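Local coordinates for Apc35852 (Geobacillus stearothermophilus, PDB 1U9C), which is of unknown function but belongs to the DJ-1/PfpI family and may therefore act as a cysteine-dependent hydrolase or a chaperone, at residues V12-I18 with H99-F105; V37-Y43 with A213-V217; V147-T153 with R180-R186. All blocks are in the same frame, centred on the assembly; numbering follows the deposited sequence.

Contact 1. Residues V12-I18 with H99-F105; sequences VTNHTTI and HGTMFDF
D104 carries its carboxylate wedged between its own backbone N and carbonyl carbon (chi1 64°), which turns it across the start of the loop, while T13 swings OG1 opposite its backbone N (chi1 -173°) to meet it. The hydroxyl T13 OG1 donates to D104 OD1 at 2.6 Å, on the syn side, tilted 34° out of the carboxylate plane. The other oxygen, D104 OD2, takes the backbone N of N14 at 2.9 Å on its syn lone pair, in a nearly straight bond. The hydroxyl also accepts from a backbone N, H15 N to T13 OG1 3.0 Å, forming an ST turn. D104 and the ST turn together tie down the chain as it leaves strand 7-12 of the flavodoxin-like sheet, probably close to the active site, as in other DJ-1/PfpI proteins: H99 sets its ring against H130, next in sequence to C129, seen as the sulfinic acid, and has its NE2 hydrogen-bonded to E160. The imidazole of H15 lies over the base of F103 in a CH-pi contact, F103 CB standing above the ring centre, 3.4 Å from the H15 centroid. The two rings are nearly parallel but barely overlap. In its own ring plane, H15 NE2 donates to T17 O at 2.7 Å, fixing the imidazole's rotation. I18 crosses F103 at about a right angle, with I18 CG1 4.0 Å from F103 CE2.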
loop_
_atom_site.group_PDB
_atom_site.type_symbol
_atom_site.label_atom_id
_atom_site.label_comp_id
_atom_site.label_asym_id
_atom_site.label_seq_id
_atom_site.Cartn_x
_atom_site.Cartn_y
_atom_site.Cartn_z
ATOM N N VAL A 12 -5.440 1.331 4.538
ATOM C CA VAL A 12 -4.364 1.926 5.300
ATOM C C VAL A 12 -4.259 1.332 6.722
ATOM O O VAL A 12 -5.159 0.728 7.275
ATOM C CB VAL A 12 -4.507 3.471 5.372
ATOM C CG1 VAL A 12 -4.515 4.041 3.979
ATOM C CG2 VAL A 12 -5.775 3.893 6.156
ATOM N N THR A 13 -3.063 1.561 7.294
ATOM C CA THR A 13 -2.726 1.130 8.671
ATOM C C THR A 13 -3.448 1.954 9.716
ATOM O O THR A 13 -3.898 3.079 9.488
ATOM C CB THR A 13 -1.198 1.254 8.843
ATOM O OG1 THR A 13 -0.778 0.696 10.111
ATOM C CG2 THR A 13 -0.718 2.685 8.864
ATOM N N ASN A 14 -3.574 1.362 10.902
ATOM C CA ASN A 14 -3.979 2.051 12.099
ATOM C C ASN A 14 -2.922 1.944 13.214
ATOM O O ASN A 14 -3.211 2.333 14.344
ATOM C CB ASN A 14 -5.287 1.519 12.673
ATOM C CG ASN A 14 -6.407 1.523 11.673
ATOM O OD1 ASN A 14 -6.518 0.605 10.897
ATOM N ND2 ASN A 14 -7.263 2.573 11.683
ATOM N N HIS A 15 -1.722 1.490 12.883
ATOM C CA HIS A 15 -0.733 1.191 13.894
ATOM C C HIS A 15 0.154 2.340 14.228
ATOM O O HIS A 15 0.716 2.965 13.318
ATOM C CB HIS A 15 0.136 0.032 13.453
ATOM C CG HIS A 15 0.937 -0.537 14.557
ATOM N ND1 HIS A 15 0.438 -1.499 15.389
ATOM C CD2 HIS A 15 2.157 -0.205 15.041
ATOM C CE1 HIS A 15 1.324 -1.750 16.349
ATOM N NE2 HIS A 15 2.394 -0.992 16.147
ATOM N N THR A 16 0.373 2.587 15.501
ATOM C CA THR A 16 1.276 3.656 15.876
ATOM C C THR A 16 2.510 3.230 16.680
ATOM O O THR A 16 3.513 3.929 16.699
ATOM C CB THR A 16 0.317 4.486 16.752
ATOM O OG1 THR A 16 -0.588 5.253 15.932
ATOM C CG2 THR A 16 1.015 5.356 17.773
ATOM N N THR A 17 2.493 2.104 17.375
ATOM C CA THR A 17 3.535 1.788 18.397
ATOM C C THR A 17 4.776 1.077 17.858
ATOM O O THR A 17 4.696 0.070 17.159
ATOM C CB THR A 17 2.953 0.955 19.505
ATOM O OG1 THR A 17 2.333 -0.209 18.947
ATOM C CG2 THR A 17 1.861 1.731 20.218
ATOM N N ILE A 18 5.942 1.637 18.119
ATOM C CA ILE A 18 7.191 0.873 17.909
ATOM C C ILE A 18 7.919 0.805 19.230
ATOM O O ILE A 18 8.118 -0.293 19.761
ATOM C CB ILE A 18 8.044 1.519 16.830
ATOM C CG1 ILE A 18 7.193 1.860 15.625
ATOM C CG2 ILE A 18 9.240 0.642 16.521
ATOM C CD1 ILE A 18 7.937 2.480 14.388
ATOM N N HIS A 99 5.424 3.182 8.346
ATOM C CA HIS A 99 5.925 2.043 9.129
ATOM C C HIS A 99 4.849 1.315 9.899
ATOM O O HIS A 99 5.074 0.160 10.195
ATOM C CB HIS A 99 7.050 2.475 10.095
ATOM C CG HIS A 99 8.403 2.627 9.465
ATOM N ND1 HIS A 99 8.934 3.857 9.189
ATOM C CD2 HIS A 99 9.346 1.716 9.121
ATOM C CE1 HIS A 99 10.138 3.702 8.648
ATOM N NE2 HIS A 99 10.429 2.413 8.630
ATOM N N GLY A 100 3.698 1.951 10.162
ATOM C CA GLY A 100 2.597 1.264 10.845
ATOM C C GLY A 100 2.227 -0.007 10.142
ATOM O O GLY A 100 1.903 -0.994 10.790
ATOM N N THR A 101 2.264 -0.026 8.806
ATOM C CA THR A 101 1.881 -1.195 8.071
ATOM C C THR A 101 2.682 -2.443 8.416
ATOM O O THR A 101 2.184 -3.547 8.296
ATOM C CB THR A 101 1.964 -0.983 6.527
ATOM O OG1 THR A 101 3.345 -0.698 6.161
ATOM C CG2 THR A 101 1.103 0.135 6.054
ATOM N N MET A 102 3.958 -2.280 8.762
ATOM C CA MET A 102 4.816 -3.408 9.064
ATOM C C MET A 102 4.296 -4.167 10.253
ATOM O O MET A 102 4.673 -5.347 10.448
ATOM C CB MET A 102 6.248 -2.924 9.341
ATOM C CG MET A 102 6.908 -2.288 8.086
ATOM S SD MET A 102 7.344 -3.568 6.879
ATOM C CE MET A 102 8.812 -4.335 7.646
ATOM N N PHE A 103 3.498 -3.526 11.085
ATOM C CA PHE A 103 2.952 -4.142 12.303
ATOM C C PHE A 103 1.501 -4.608 12.227
ATOM O O PHE A 103 1.085 -5.436 13.053
ATOM C CB PHE A 103 3.046 -3.151 13.451
ATOM C CG PHE A 103 4.444 -2.727 13.738
ATOM C CD1 PHE A 103 5.230 -3.450 14.612
ATOM C CD2 PHE A 103 4.985 -1.644 13.096
ATOM C CE1 PHE A 103 6.525 -3.100 14.862
ATOM C CE2 PHE A 103 6.264 -1.266 13.344
ATOM C CZ PHE A 103 7.066 -2.011 14.207
ATOM N N ASP A 104 0.694 -4.060 11.341
ATOM C CA ASP A 104 -0.710 -4.493 11.257
ATOM C C ASP A 104 -1.121 -5.020 9.867
ATOM O O ASP A 104 -2.254 -5.494 9.774
ATOM C CB ASP A 104 -1.737 -3.441 11.762
ATOM C CG ASP A 104 -1.804 -2.150 10.979
ATOM O OD1 ASP A 104 -0.994 -1.930 10.062
ATOM O OD2 ASP A 104 -2.772 -1.359 11.256
ATOM N N PHE A 105 -0.274 -4.981 8.844
ATOM C CA PHE A 105 -0.621 -5.611 7.566
ATOM C C PHE A 105 -0.170 -7.070 7.386
ATOM O O PHE A 105 -0.974 -7.849 6.910
ATOM C CB PHE A 105 -0.046 -4.820 6.354
ATOM C CG PHE A 105 -0.805 -3.589 5.946
ATOM C CD1 PHE A 105 -1.838 -3.039 6.676
ATOM C CD2 PHE A 105 -0.510 -3.000 4.709
ATOM C CE1 PHE A 105 -2.551 -1.946 6.224
ATOM C CE2 PHE A 105 -1.198 -1.909 4.278
ATOM C CZ PHE A 105 -2.207 -1.379 4.999
#

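Contact 2. Residues V37-Y43 with A213-V217; sequences VFQEKGY and AEKVV
V217, from helix 209-221, packs against V37, F38, K41 and Y43, and both of its methyls are used. V217 CG2 meets V37 CG1 at 3.7 Å and lies near the plane of the F38 ring at its edge, whereas V217 CG1 turns to the phenol oxygen Y43 OH, 3.7 Å away, and to the bent aliphatic chain of K41, reaching K41 CE at 3.8 Å. The ammonium of K41 goes on to a salt bridge with E221. In V37, a chi1 of 167° sends CG1 away from the backbone N, and this one methyl touches V217, A213 CB and the carboxylate oxygen E214 OE2, brought round by the bend of its chain. F38 supplies the far rim of its ring: F38 CE1 lies 3.8 Å from V216 CG1, and F38 CZ rests against A213 CB. An alanine in place of F38 would lose the ring rim and is likely to leave V216 and A213 facing a gap between the helices. No hydrogen bond crosses the interface. A Schellman motif at G42 follows helix 28-40 and leads into strand 44-49. Helices 28-40 and 209-221 lie side by side over the central sheet, F38 resting on V8 and V45 of strands 7-12 and 44-49, V216 on I201 of strand 200-203.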
loop_
_atom_site.group_PDB
_atom_site.type_symbol
_atom_site.label_atom_id
_atom_site.label_comp_id
_atom_site.label_asym_id
_atom_site.label_seq_id
_atom_site.Cartn_x
_atom_site.Cartn_y
_atom_site.Cartn_z
ATOM N N VAL A 37 -5.671 11.438 -7.391
ATOM C CA VAL A 37 -5.595 10.916 -8.752
ATOM C C VAL A 37 -6.836 10.114 -9.093
ATOM O O VAL A 37 -7.473 10.318 -10.162
ATOM C CB VAL A 37 -4.289 10.055 -8.965
ATOM C CG1 VAL A 37 -4.341 9.220 -10.287
ATOM C CG2 VAL A 37 -3.026 10.923 -8.936
ATOM N N PHE A 38 -7.216 9.182 -8.210
ATOM C CA PHE A 38 -8.381 8.345 -8.486
ATOM C C PHE A 38 -9.696 9.131 -8.500
ATOM O O PHE A 38 -10.550 8.913 -9.363
ATOM C CB PHE A 38 -8.438 7.182 -7.479
ATOM C CG PHE A 38 -7.231 6.276 -7.497
ATOM C CD1 PHE A 38 -6.520 5.999 -8.647
ATOM C CD2 PHE A 38 -6.806 5.691 -6.319
ATOM C CE1 PHE A 38 -5.428 5.179 -8.636
ATOM C CE2 PHE A 38 -5.709 4.871 -6.323
ATOM C CZ PHE A 38 -5.027 4.618 -7.481
ATOM N N GLN A 39 -9.850 10.051 -7.558
ATOM C CA GLN A 39 -11.036 10.923 -7.576
ATOM C C GLN A 39 -11.085 11.738 -8.872
ATOM O O GLN A 39 -12.199 11.848 -9.456
ATOM C CB GLN A 39 -11.012 11.845 -6.343
ATOM C CG GLN A 39 -11.283 11.137 -5.070
ATOM C CD GLN A 39 -12.676 10.602 -5.013
ATOM O OE1 GLN A 39 -12.910 9.411 -4.822
ATOM N NE2 GLN A 39 -13.620 11.475 -5.279
ATOM N N GLU A 40 -9.949 12.277 -9.362
ATOM C CA GLU A 40 -9.899 13.095 -10.636
ATOM C C GLU A 40 -10.344 12.274 -11.811
ATOM O O GLU A 40 -10.885 12.809 -12.792
ATOM C CB GLU A 40 -8.453 13.582 -10.895
ATOM C CG GLU A 40 -7.978 14.754 -10.036
ATOM C CD GLU A 40 -6.458 15.025 -10.074
ATOM O OE1 GLU A 40 -5.599 14.189 -10.483
ATOM O OE2 GLU A 40 -6.050 16.127 -9.644
ATOM N N LYS A 41 -10.070 10.995 -11.819
ATOM C CA LYS A 41 -10.461 10.143 -12.902
ATOM C C LYS A 41 -11.922 9.741 -12.816
ATOM O O LYS A 41 -12.438 9.075 -13.735
ATOM C CB LYS A 41 -9.638 8.844 -12.909
ATOM C CG LYS A 41 -8.250 8.963 -13.425
ATOM C CD LYS A 41 -8.178 9.372 -14.918
ATOM C CE LYS A 41 -8.718 8.362 -15.892
ATOM N NZ LYS A 41 -8.506 8.838 -17.324
ATOM N N GLY A 42 -12.590 10.079 -11.723
ATOM C CA GLY A 42 -13.985 9.729 -11.543
ATOM C C GLY A 42 -14.251 8.350 -10.990
ATOM O O GLY A 42 -15.354 7.845 -11.068
ATOM N N TYR A 43 -13.228 7.739 -10.406
ATOM C CA TYR A 43 -13.410 6.451 -9.827
ATOM C C TYR A 43 -14.191 6.506 -8.524
ATOM O O TYR A 43 -14.187 7.526 -7.812
ATOM C CB TYR A 43 -12.063 5.779 -9.573
ATOM C CG TYR A 43 -11.195 5.548 -10.792
ATOM C CD1 TYR A 43 -11.715 5.436 -12.093
ATOM C CD2 TYR A 43 -9.822 5.390 -10.629
ATOM C CE1 TYR A 43 -10.871 5.181 -13.191
ATOM C CE2 TYR A 43 -9.013 5.152 -11.690
ATOM C CZ TYR A 43 -9.507 5.045 -12.967
ATOM O OH TYR A 43 -8.691 4.803 -14.053
ATOM N N ALA A 213 0.192 5.409 -8.598
ATOM C CA ALA A 213 -1.211 5.649 -8.912
ATOM C C ALA A 213 -1.468 5.740 -10.408
ATOM O O ALA A 213 -2.467 5.246 -10.898
ATOM C CB ALA A 213 -1.727 6.890 -8.211
ATOM N N GLU A 214 -0.558 6.361 -11.154
ATOM C CA GLU A 214 -0.761 6.501 -12.586
ATOM C C GLU A 214 -0.645 5.171 -13.313
ATOM O O GLU A 214 -1.298 4.930 -14.356
ATOM C CB GLU A 214 0.196 7.559 -13.163
ATOM C CG GLU A 214 -0.059 8.964 -12.635
ATOM C CD GLU A 214 -1.403 9.565 -13.041
ATOM O OE1 GLU A 214 -2.088 8.987 -13.919
ATOM O OE2 GLU A 214 -1.777 10.645 -12.506
ATOM N N LYS A 215 0.163 4.260 -12.804
ATOM C CA LYS A 215 0.169 2.907 -13.336
ATOM C C LYS A 215 -1.156 2.177 -13.133
ATOM O O LYS A 215 -1.593 1.424 -13.992
ATOM C CB LYS A 215 1.342 2.055 -12.785
ATOM C CG LYS A 215 2.726 2.400 -13.391
ATOM C CD LYS A 215 3.902 1.700 -12.676
ATOM C CE LYS A 215 5.228 1.897 -13.409
ATOM N NZ LYS A 215 5.735 3.316 -13.344
ATOM N N VAL A 216 -1.774 2.396 -11.959
ATOM C CA VAL A 216 -3.107 1.831 -11.684
ATOM C C VAL A 216 -4.090 2.370 -12.677
ATOM O O VAL A 216 -4.862 1.627 -13.253
ATOM C CB VAL A 216 -3.511 2.062 -10.227
ATOM C CG1 VAL A 216 -4.925 1.633 -9.979
ATOM C CG2 VAL A 216 -2.527 1.329 -9.305
ATOM N N VAL A 217 -4.081 3.673 -12.887
ATOM C CA VAL A 217 -4.995 4.296 -13.839
ATOM C C VAL A 217 -4.822 3.694 -15.238
ATOM O O VAL A 217 -5.780 3.346 -15.884
ATOM C CB VAL A 217 -4.785 5.870 -13.904
ATOM C CG1 VAL A 217 -5.525 6.489 -15.073
ATOM C CG2 VAL A 217 -5.199 6.513 -12.596
#

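Contact 3. Residues V147-T153 with R180-R186; sequences VKGKTVT and RGANFVR
V147-T153 and R180-R186 pair as a two-stranded parallel sheet beside the main one, the ends of a short beta-alpha-beta crossover whose connection holds helices 157-163 and 173-179. Backbone bonds set the pairing. N183 is gripped at both ends by the opposite strand, its N donating to K150 O at 2.9 Å and its O accepting from V152 N at 3.1 Å; V152 O then takes V185 N at 2.9 Å, nearly along the C=O axis. Before the strands, a type II turn from V147 to K150 presents G149 N to G181 O at 2.8 Å, a straight bond whose donor stands 47° above the carbonyl plane. G181 closes a Schellman motif after helix 173-179, where its positive phi would press a side chain against the preceding carbonyl.

Apolar contacts line one face. V152 CG2 lies 3.7 Å from A182 CB and approaches CD1 of F184, whose ring has V152 O over one face; A182 CB also touches V147. V152 also touches L200 and T202 of strand 200-203. On the face carrying T151 and N183, T151 CG2 reaches V185 CG1.

Side-chain polar bonds are fewer. With chi1 at -166°, T153 OG1 points away from its own backbone N, which lets the hydroxyl donate to V185 O in the carbonyl plane at 2.7 Å. R186 turns away to a salt bridge with E158. On the T151 face a water bridges the strands, accepting from N183 ND2 at 2.9 Å and bonded to T151 OG1 at 2.7 Å.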
loop_
_atom_site.group_PDB
_atom_site.type_symbol
_atom_site.label_atom_id
_atom_site.label_comp_id
_atom_site.label_asym_id
_atom_site.label_seq_id
_atom_site.Cartn_x
_atom_site.Cartn_y
_atom_site.Cartn_z
ATOM N N VAL A 147 3.685 -12.693 -4.730
ATOM C CA VAL A 147 4.883 -12.063 -5.321
ATOM C C VAL A 147 5.905 -13.000 -5.970
ATOM O O VAL A 147 6.917 -12.536 -6.497
ATOM C CB VAL A 147 5.634 -11.176 -4.310
ATOM C CG1 VAL A 147 4.692 -10.148 -3.756
ATOM C CG2 VAL A 147 6.237 -11.985 -3.162
ATOM N N LYS A 148 5.690 -14.305 -5.875
ATOM C CA LYS A 148 6.639 -15.247 -6.440
ATOM C C LYS A 148 6.812 -15.081 -7.940
ATOM O O LYS A 148 5.845 -15.155 -8.691
ATOM C CB LYS A 148 6.243 -16.698 -6.094
ATOM C CG LYS A 148 7.073 -17.767 -6.780
ATOM C CD LYS A 148 6.865 -19.147 -6.174
ATOM C CE LYS A 148 7.681 -20.226 -6.918
ATOM N NZ LYS A 148 7.857 -21.502 -6.151
ATOM N N GLY A 149 8.058 -14.852 -8.368
ATOM C CA GLY A 149 8.380 -14.678 -9.792
ATOM C C GLY A 149 7.986 -13.341 -10.382
ATOM O O GLY A 149 8.105 -13.121 -11.586
ATOM N N LYS A 150 7.540 -12.441 -9.522
ATOM C CA LYS A 150 7.076 -11.127 -9.970
ATOM C C LYS A 150 8.115 -10.040 -9.704
ATOM O O LYS A 150 8.821 -10.101 -8.690
ATOM C CB LYS A 150 5.795 -10.741 -9.233
ATOM C CG LYS A 150 4.598 -11.660 -9.449
ATOM C CD LYS A 150 4.140 -11.674 -10.890
ATOM C CE LYS A 150 3.364 -10.410 -11.239
ATOM N NZ LYS A 150 1.935 -10.541 -10.852
ATOM N N THR A 151 8.177 -9.047 -10.585
ATOM C CA THR A 151 9.050 -7.896 -10.448
ATOM C C THR A 151 8.354 -6.915 -9.495
ATOM O O THR A 151 7.255 -6.457 -9.782
ATOM C CB THR A 151 9.290 -7.212 -11.792
ATOM O OG1 THR A 151 9.999 -8.114 -12.662
ATOM C CG2 THR A 151 10.234 -6.006 -11.633
ATOM N N VAL A 152 9.010 -6.569 -8.400
ATOM C CA VAL A 152 8.445 -5.666 -7.409
ATOM C C VAL A 152 9.485 -4.750 -6.842
ATOM O O VAL A 152 10.705 -5.053 -6.888
ATOM C CB VAL A 152 7.804 -6.386 -6.255
ATOM C CG1 VAL A 152 6.818 -7.402 -6.698
ATOM C CG2 VAL A 152 8.840 -6.997 -5.307
ATOM N N THR A 153 8.994 -3.671 -6.251
ATOM C CA THR A 153 9.795 -2.793 -5.428
ATOM C C THR A 153 9.113 -2.522 -4.114
ATOM O O THR A 153 7.948 -2.869 -3.918
ATOM C CB THR A 153 10.145 -1.518 -6.198
ATOM O OG1 THR A 153 11.186 -0.790 -5.542
ATOM C CG2 THR A 153 8.993 -0.545 -6.334
ATOM N N ARG A 180 10.497 -14.465 -0.273
ATOM C CA ARG A 180 9.218 -15.036 -0.715
ATOM C C ARG A 180 9.189 -15.330 -2.243
ATOM O O ARG A 180 8.212 -15.866 -2.780
ATOM C CB ARG A 180 8.039 -14.112 -0.304
ATOM C CG ARG A 180 7.868 -13.928 1.228
ATOM C CD ARG A 180 7.161 -15.091 1.943
ATOM N NE ARG A 180 6.904 -14.793 3.357
ATOM C CZ ARG A 180 7.746 -14.963 4.360
ATOM N NH1 ARG A 180 8.946 -15.515 4.183
ATOM N NH2 ARG A 180 7.372 -14.606 5.588
ATOM N N GLY A 181 10.247 -14.967 -2.965
ATOM C CA GLY A 181 10.376 -15.331 -4.381
ATOM C C GLY A 181 10.241 -14.188 -5.364
ATOM O O GLY A 181 10.205 -14.417 -6.559
ATOM N N ALA A 182 10.125 -12.958 -4.867
ATOM C CA ALA A 182 10.050 -11.794 -5.749
ATOM C C ALA A 182 11.401 -11.456 -6.370
ATOM O O ALA A 182 12.465 -11.709 -5.778
ATOM C CB ALA A 182 9.515 -10.596 -4.986
ATOM N N ASN A 183 11.337 -10.932 -7.591
ATOM C CA ASN A 183 12.491 -10.347 -8.270
ATOM C C ASN A 183 12.466 -8.873 -7.971
ATOM O O ASN A 183 11.671 -8.125 -8.556
ATOM C CB ASN A 183 12.422 -10.599 -9.775
ATOM C CG ASN A 183 12.537 -12.049 -10.091
ATOM O OD1 ASN A 183 13.380 -12.743 -9.528
ATOM N ND2 ASN A 183 11.676 -12.538 -10.977
ATOM N N PHE A 184 13.305 -8.468 -7.036
ATOM C CA PHE A 184 13.264 -7.139 -6.481
ATOM C C PHE A 184 14.073 -6.201 -7.347
ATOM O O PHE A 184 15.144 -6.559 -7.856
ATOM C CB PHE A 184 13.808 -7.143 -5.049
ATOM C CG PHE A 184 13.524 -5.881 -4.296
ATOM C CD1 PHE A 184 12.342 -5.719 -3.586
ATOM C CD2 PHE A 184 14.396 -4.817 -4.372
ATOM C CE1 PHE A 184 12.079 -4.529 -2.909
ATOM C CE2 PHE A 184 14.125 -3.637 -3.726
ATOM C CZ PHE A 184 12.966 -3.492 -2.990
ATOM N N VAL A 185 13.558 -4.991 -7.489
ATOM C CA VAL A 185 14.212 -3.958 -8.249
ATOM C C VAL A 185 13.922 -2.623 -7.567
ATOM O O VAL A 185 12.947 -2.475 -6.795
ATOM C CB VAL A 185 13.741 -4.008 -9.716
ATOM C CG1 VAL A 185 12.315 -3.527 -9.842
ATOM C CG2 VAL A 185 14.714 -3.275 -10.640
ATOM N N ARG A 186 14.805 -1.662 -7.797
ATOM C CA ARG A 186 14.691 -0.376 -7.165
ATOM C C ARG A 186 15.413 0.694 -7.936
ATOM O O ARG A 186 16.102 0.410 -8.914
ATOM C CB ARG A 186 15.244 -0.473 -5.740
ATOM C CG ARG A 186 16.528 -1.304 -5.689
ATOM C CD ARG A 186 17.382 -0.974 -4.560
ATOM N NE ARG A 186 17.682 0.449 -4.493
ATOM C CZ ARG A 186 18.341 1.005 -3.484
ATOM N NH1 ARG A 186 18.760 0.264 -2.463
ATOM N NH2 ARG A 186 18.559 2.315 -3.485
HETATM O O HOH W 1 10.273 -10.817 -12.832
#

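The three contacts are well separated, with none touching another. Contacts 1 and 2 lie on opposite sides of the chain's centre, their own centres 25 Å apart, yet strand 7-12 joins them: it runs into the loop of contact 1 and carries V8 beneath the helices of contact 2. Contact 3 is nested within the loop closed by contact 2, and their nearest atoms are about 8 Å apart. Helix 157-163 connects contacts 1 and 3, whose centres are 22 Å apart, since E160 is hydrogen-bonded to H99 and E158 forms a salt bridge with R186. Contact 1 adjoins the probable active site, that of the oxidised C129, through H99.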